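Local coordinates for DegV family protein (Thermus thermophilus, PDB 2DT8) that binds a fatty acid, here palmitic acid, in the manner of the DegV family of lipid-binding proteins, though its wider physiological role is less certain, at residues 38-50 against 258-270. Residues are numbered along the deposited sequence; the frame is centred on the assembly and turned at random.
With PLM (palmitic acid), chain C.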
loop_
_atom_site.group_PDB
_atom_site.type_symbol
_atom_site.label_atom_id
_atom_site.label_comp_id
_atom_site.label_asym_id
_atom_site.label_seq_id
_atom_site.Cartn_x
_atom_site.Cartn_y
_atom_site.Cartn_z
ATOM N N ARG A 38 -1.075 -10.077 -14.556
ATOM C CA ARG A 38 -1.461 -8.782 -14.031
ATOM C C ARG A 38 -1.984 -8.836 -12.594
ATOM O O ARG A 38 -2.841 -9.639 -12.247
ATOM C CB ARG A 38 -2.638 -8.253 -14.847
ATOM C CG ARG A 38 -2.260 -7.689 -16.200
ATOM C CD ARG A 38 -3.435 -7.047 -16.903
ATOM N NE ARG A 38 -4.286 -7.988 -17.629
ATOM C CZ ARG A 38 -5.552 -8.245 -17.311
ATOM N NH1 ARG A 38 -6.239 -7.391 -16.571
ATOM N NH2 ARG A 38 -6.134 -9.361 -17.724
ATOM N N ASP A 39 -1.439 -7.898 -11.801
ATOM C CA ASP A 39 -1.830 -7.889 -10.404
ATOM C C ASP A 39 -3.364 -7.871 -10.290
ATOM O O ASP A 39 -4.029 -7.269 -11.135
ATOM C CB ASP A 39 -1.250 -6.557 -9.847
ATOM C CG ASP A 39 -1.161 -6.476 -8.333
ATOM O OD1 ASP A 39 -1.219 -7.525 -7.649
ATOM O OD2 ASP A 39 -1.000 -5.330 -7.836
ATOM N N TRP A 40 -3.897 -8.553 -9.277
ATOM C CA TRP A 40 -5.339 -8.637 -8.996
ATOM C C TRP A 40 -6.236 -9.354 -10.005
ATOM O O TRP A 40 -7.090 -10.154 -9.617
ATOM C CB TRP A 40 -5.924 -7.234 -8.734
ATOM C CG TRP A 40 -5.560 -6.683 -7.366
ATOM C CD1 TRP A 40 -4.557 -5.808 -7.069
ATOM C CD2 TRP A 40 -6.179 -7.019 -6.117
ATOM N NE1 TRP A 40 -4.510 -5.577 -5.712
ATOM C CE2 TRP A 40 -5.487 -6.319 -5.102
ATOM C CE3 TRP A 40 -7.237 -7.866 -5.755
ATOM C CZ2 TRP A 40 -5.837 -6.417 -3.747
ATOM C CZ3 TRP A 40 -7.582 -7.963 -4.407
ATOM C CH2 TRP A 40 -6.878 -7.251 -3.421
ATOM N N GLU A 41 -6.037 -9.183 -11.293
ATOM C CA GLU A 41 -6.872 -9.717 -12.365
ATOM C C GLU A 41 -6.563 -11.127 -12.816
ATOM O O GLU A 41 -7.469 -11.883 -13.175
ATOM C CB GLU A 41 -6.770 -8.824 -13.603
ATOM C CG GLU A 41 -7.106 -7.369 -13.404
ATOM C CD GLU A 41 -8.574 -7.202 -13.106
ATOM O OE1 GLU A 41 -9.386 -7.408 -14.033
ATOM O OE2 GLU A 41 -8.919 -6.865 -11.954
ATOM N N GLU A 42 -5.351 -11.547 -12.615
ATOM C CA GLU A 42 -4.875 -12.826 -13.093
ATOM C C GLU A 42 -4.103 -13.716 -12.147
ATOM O O GLU A 42 -3.736 -14.827 -12.526
ATOM C CB GLU A 42 -4.009 -12.608 -14.326
ATOM C CG GLU A 42 -4.674 -11.870 -15.457
ATOM C CD GLU A 42 -3.789 -11.851 -16.676
ATOM O OE1 GLU A 42 -2.695 -11.252 -16.613
ATOM O OE2 GLU A 42 -4.174 -12.453 -17.699
ATOM N N ILE A 43 -3.836 -13.212 -10.927
ATOM C CA ILE A 43 -3.129 -13.993 -9.935
ATOM C C ILE A 43 -3.474 -13.483 -8.543
ATOM O O ILE A 43 -3.944 -12.361 -8.396
ATOM C CB ILE A 43 -1.595 -13.923 -10.192
ATOM C CG1 ILE A 43 -0.876 -14.952 -9.310
ATOM C CG2 ILE A 43 -1.077 -12.497 -9.938
ATOM C CD1 ILE A 43 0.482 -15.355 -9.808
ATOM N N THR A 44 -3.287 -14.433 -7.587
ATOM C CA THR A 44 -3.544 -14.137 -6.177
ATOM C C THR A 44 -2.357 -14.504 -5.293
ATOM O O THR A 44 -1.494 -15.285 -5.692
ATOM C CB THR A 44 -4.724 -14.963 -5.630
ATOM O OG1 THR A 44 -4.307 -16.329 -5.497
ATOM C CG2 THR A 44 -5.930 -14.899 -6.565
ATOM N N PRO A 45 -2.290 -13.927 -4.082
ATOM C CA PRO A 45 -1.191 -14.252 -3.167
ATOM C C PRO A 45 -1.171 -15.760 -2.860
ATOM O O PRO A 45 -0.109 -16.381 -2.808
ATOM C CB PRO A 45 -1.520 -13.429 -1.930
ATOM C CG PRO A 45 -2.131 -12.175 -2.550
ATOM C CD PRO A 45 -3.040 -12.742 -3.613
ATOM N N THR A 46 -2.352 -16.345 -2.673
ATOM C CA THR A 46 -2.456 -17.771 -2.361
ATOM C C THR A 46 -1.812 -18.628 -3.445
ATOM O O THR A 46 -1.104 -19.597 -3.140
ATOM C CB THR A 46 -3.932 -18.181 -2.187
ATOM O OG1 THR A 46 -4.472 -17.523 -1.036
ATOM C CG2 THR A 46 -4.059 -19.694 -1.999
ATOM N N GLU A 47 -2.045 -18.272 -4.708
ATOM C CA GLU A 47 -1.466 -19.027 -5.814
ATOM C C GLU A 47 0.050 -18.934 -5.816
ATOM O O GLU A 47 0.739 -19.922 -6.069
ATOM C CB GLU A 47 -2.023 -18.534 -7.153
ATOM C CG GLU A 47 -3.472 -18.927 -7.350
ATOM C CD GLU A 47 -4.114 -18.252 -8.549
ATOM O OE1 GLU A 47 -3.937 -17.028 -8.723
ATOM O OE2 GLU A 47 -4.804 -18.956 -9.306
ATOM N N ILE A 48 0.573 -17.741 -5.557
ATOM C CA ILE A 48 2.010 -17.541 -5.511
ATOM C C ILE A 48 2.650 -18.395 -4.422
ATOM O O ILE A 48 3.645 -19.083 -4.669
ATOM C CB ILE A 48 2.331 -16.062 -5.230
ATOM C CG1 ILE A 48 1.982 -15.235 -6.467
ATOM C CG2 ILE A 48 3.804 -15.893 -4.837
ATOM C CD1 ILE A 48 1.941 -13.738 -6.217
ATOM N N PHE A 49 2.074 -18.374 -3.225
ATOM C CA PHE A 49 2.651 -19.139 -2.131
ATOM C C PHE A 49 2.566 -20.655 -2.325
ATOM O O PHE A 49 3.395 -21.416 -1.844
ATOM C CB PHE A 49 2.042 -18.696 -0.797
ATOM C CG PHE A 49 2.174 -17.212 -0.552
ATOM C CD1 PHE A 49 3.329 -16.537 -0.948
ATOM C CD2 PHE A 49 1.154 -16.491 0.052
ATOM C CE1 PHE A 49 3.463 -15.158 -0.751
ATOM C CE2 PHE A 49 1.280 -15.108 0.254
ATOM C CZ PHE A 49 2.438 -14.446 -0.150
ATOM N N GLN A 50 1.491 -21.033 -3.039
ATOM C CA GLN A 50 1.329 -22.448 -3.310
ATOM C C GLN A 50 2.441 -22.953 -4.233
ATOM O O GLN A 50 2.930 -24.069 -4.107
ATOM C CB GLN A 50 0.014 -22.743 -4.102
ATOM C CG GLN A 50 -0.116 -24.193 -4.572
ATOM C CD GLN A 50 -1.216 -24.403 -5.603
ATOM O OE1 GLN A 50 -1.362 -25.499 -6.146
ATOM N NE2 GLN A 50 -1.989 -23.358 -5.880
ATOM N N ASN A 258 -8.965 -5.373 3.373
ATOM C CA ASN A 258 -8.798 -5.956 2.051
ATOM C C ASN A 258 -7.581 -6.844 2.072
ATOM O O ASN A 258 -6.707 -6.721 2.937
ATOM C CB ASN A 258 -8.616 -4.878 0.964
ATOM C CG ASN A 258 -8.830 -5.422 -0.457
ATOM O OD1 ASN A 258 -9.409 -6.495 -0.648
ATOM N ND2 ASN A 258 -8.386 -4.669 -1.453
ATOM N N GLU A 259 -7.545 -7.764 1.123
ATOM C CA GLU A 259 -6.397 -8.635 0.979
ATOM C C GLU A 259 -5.337 -7.818 0.238
ATOM O O GLU A 259 -5.653 -6.894 -0.517
ATOM C CB GLU A 259 -6.766 -9.864 0.141
ATOM C CG GLU A 259 -5.603 -10.817 -0.064
ATOM C CD GLU A 259 -5.989 -12.118 -0.747
ATOM O OE1 GLU A 259 -7.066 -12.194 -1.377
ATOM O OE2 GLU A 259 -5.189 -13.069 -0.654
ATOM N N LEU A 260 -4.076 -8.149 0.492
ATOM C CA LEU A 260 -2.961 -7.524 -0.202
ATOM C C LEU A 260 -3.008 -8.000 -1.646
ATOM O O LEU A 260 -3.486 -9.112 -1.932
ATOM C CB LEU A 260 -1.639 -8.019 0.381
ATOM C CG LEU A 260 -1.218 -7.544 1.764
ATOM C CD1 LEU A 260 -0.003 -8.337 2.217
ATOM C CD2 LEU A 260 -0.894 -6.058 1.696
ATOM N N GLY A 261 -2.517 -7.176 -2.557
ATOM C CA GLY A 261 -2.454 -7.601 -3.940
ATOM C C GLY A 261 -1.303 -8.586 -4.115
ATOM O O GLY A 261 -0.403 -8.683 -3.269
ATOM N N ALA A 262 -1.325 -9.315 -5.226
ATOM C CA ALA A 262 -0.284 -10.289 -5.516
ATOM C C ALA A 262 1.086 -9.626 -5.624
ATOM O O ALA A 262 2.097 -10.208 -5.223
ATOM C CB ALA A 262 -0.614 -11.020 -6.801
ATOM N N VAL A 263 1.138 -8.407 -6.161
ATOM C CA VAL A 263 2.432 -7.737 -6.284
ATOM C C VAL A 263 3.013 -7.408 -4.908
ATOM O O VAL A 263 4.184 -7.694 -4.645
ATOM C CB VAL A 263 2.335 -6.477 -7.175
ATOM C CG1 VAL A 263 3.606 -5.634 -7.048
ATOM C CG2 VAL A 263 2.163 -6.904 -8.635
ATOM N N ILE A 264 2.212 -6.838 -4.012
ATOM C CA ILE A 264 2.731 -6.545 -2.684
ATOM C C ILE A 264 3.058 -7.843 -1.931
ATOM O O ILE A 264 4.102 -7.953 -1.291
ATOM C CB ILE A 264 1.719 -5.722 -1.845
ATOM C CG1 ILE A 264 1.486 -4.359 -2.497
ATOM C CG2 ILE A 264 2.243 -5.555 -0.411
ATOM C CD1 ILE A 264 2.704 -3.447 -2.492
ATOM N N ALA A 265 2.171 -8.833 -2.022
ATOM C CA ALA A 265 2.374 -10.100 -1.327
ATOM C C ALA A 265 3.625 -10.845 -1.792
ATOM O O ALA A 265 4.199 -11.627 -1.029
ATOM C CB ALA A 265 1.150 -10.991 -1.497
ATOM N N SER A 266 4.036 -10.618 -3.038
ATOM C CA SER A 266 5.242 -11.259 -3.584
ATOM C C SER A 266 6.487 -10.817 -2.813
ATOM O O SER A 266 7.516 -11.504 -2.821
ATOM C CB SER A 266 5.433 -10.896 -5.061
ATOM O OG SER A 266 4.468 -11.532 -5.886
ATOM N N HIS A 267 6.386 -9.659 -2.162
ATOM C CA HIS A 267 7.491 -9.127 -1.373
ATOM C C HIS A 267 7.330 -9.321 0.124
ATOM O O HIS A 267 8.307 -9.553 0.826
ATOM C CB HIS A 267 7.686 -7.654 -1.694
ATOM C CG HIS A 267 8.158 -7.429 -3.088
ATOM N ND1 HIS A 267 9.494 -7.487 -3.444
ATOM C CD2 HIS A 267 7.473 -7.256 -4.243
ATOM C CE1 HIS A 267 9.604 -7.362 -4.750
ATOM N NE2 HIS A 267 8.388 -7.221 -5.262
ATOM N N THR A 268 6.107 -9.231 0.633
ATOM C CA THR A 268 5.920 -9.429 2.075
ATOM C C THR A 268 5.902 -10.910 2.449
ATOM O O THR A 268 6.421 -11.307 3.498
ATOM C CB THR A 268 4.622 -8.773 2.577
ATOM O OG1 THR A 268 3.500 -9.378 1.927
ATOM C CG2 THR A 268 4.621 -7.268 2.287
ATOM N N GLY A 269 5.298 -11.725 1.590
ATOM C CA GLY A 269 5.242 -13.148 1.848
ATOM C C GLY A 269 3.973 -13.591 2.546
ATOM O O GLY A 269 3.076 -12.783 2.785
ATOM N N PRO A 270 3.869 -14.878 2.890
ATOM C CA PRO A 270 2.681 -15.409 3.565
ATOM C C PRO A 270 2.511 -14.905 4.993
ATOM O O PRO A 270 3.460 -14.422 5.619
ATOM C CB PRO A 270 2.896 -16.923 3.505
ATOM C CG PRO A 270 4.383 -17.057 3.537
ATOM C CD PRO A 270 4.851 -15.945 2.620
HETATM C C1 PLM C . 7.828 -3.482 -8.630
HETATM O O1 PLM C . 8.266 -2.268 -8.975
HETATM O O2 PLM C . 8.239 -4.457 -9.222
HETATM C C2 PLM C . 6.829 -3.629 -7.502
HETATM C C3 PLM C . 7.582 -3.650 -6.167
HETATM C C4 PLM C . 6.602 -3.849 -5.009
HETATM C C5 PLM C . 7.376 -3.823 -3.692
HETATM C C6 PLM C . 6.414 -3.922 -2.510
HETATM C C7 PLM C . 7.218 -3.936 -1.225
HETATM C C8 PLM C . 6.292 -3.828 -0.037
HETATM C C9 PLM C . 7.137 -3.508 1.194
HETATM C CA PLM C . 6.415 -3.967 2.445
HETATM C CB PLM C . 5.464 -2.863 2.868
HETATM C CC PLM C . 4.037 -3.324 2.628
HETATM C CD PLM C . 3.263 -3.223 3.930
HETATM C CE PLM C . 1.887 -3.856 3.737
HETATM C CF PLM C . 1.129 -3.865 5.072
HETATM C CG PLM C . 0.552 -2.476 5.346
HETATM O O HOH W 1 -0.453 -5.312 -5.112
HETATM O O HOH W 2 -3.757 -10.105 -6.714
HETATM O O HOH W 3 -5.053 -15.196 -2.202
#
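Asp-39 meets the start of helix 262-268 in the way an acidic group often meets a helix N-terminus. Val-263 N donates to Asp-39 OD1 over 2.9 Å, arriving from above the carboxylate plane, 52° out of it. CG lies anti to the backbone N of Asp-39 (chi1 -163°), which carries the carboxylate across the CG2 methyl of Val-263. OD2 takes a hydrogen bond from a water that also accepts from Ile-264 N, and is hydrogen-bonded to Ser-9 OG. A second water joins Ile-43 O to Ala-262 N, and a third links Thr-46 N to Glu-259 OE2.

Two aromatic rings follow. Gly-261 CA is 3.4 Å from Trp-40 NE1, where a CB would collide; NE1 is hydrogen-bonded to Asp-12 OD1. Glu-259 O, at the ring's edge 3.2 Å from Trp-40 CH2, is buried without a hydrogen-bond partner. Pro-270 CD lies over one face of the Phe-49 ring, 3.9 Å from its centroid (CH-pi), Pro-45 O over the opposite face, and Ala-265 O at the edge. With the ring cut back to an alanine here, Pro-270 would probably lose its aromatic face and a gap open beside Ala-265.

The axes of segments 45-50 and 262-268 come within 9.4 Å and cross at -38°. Pro-45 CB touches Ala-265 CB at 3.6 Å, and Ile-48 CD1 meets Ala-262 CB at 3.8 Å.

On its other side helix 262-268 lines the palmitate through Val-263, Ile-264, His-267 and Thr-268. Polar anchoring at this helix's N-terminal end and apolar packing along its flank thus join helix 45-53 to a wall of the lipid pocket.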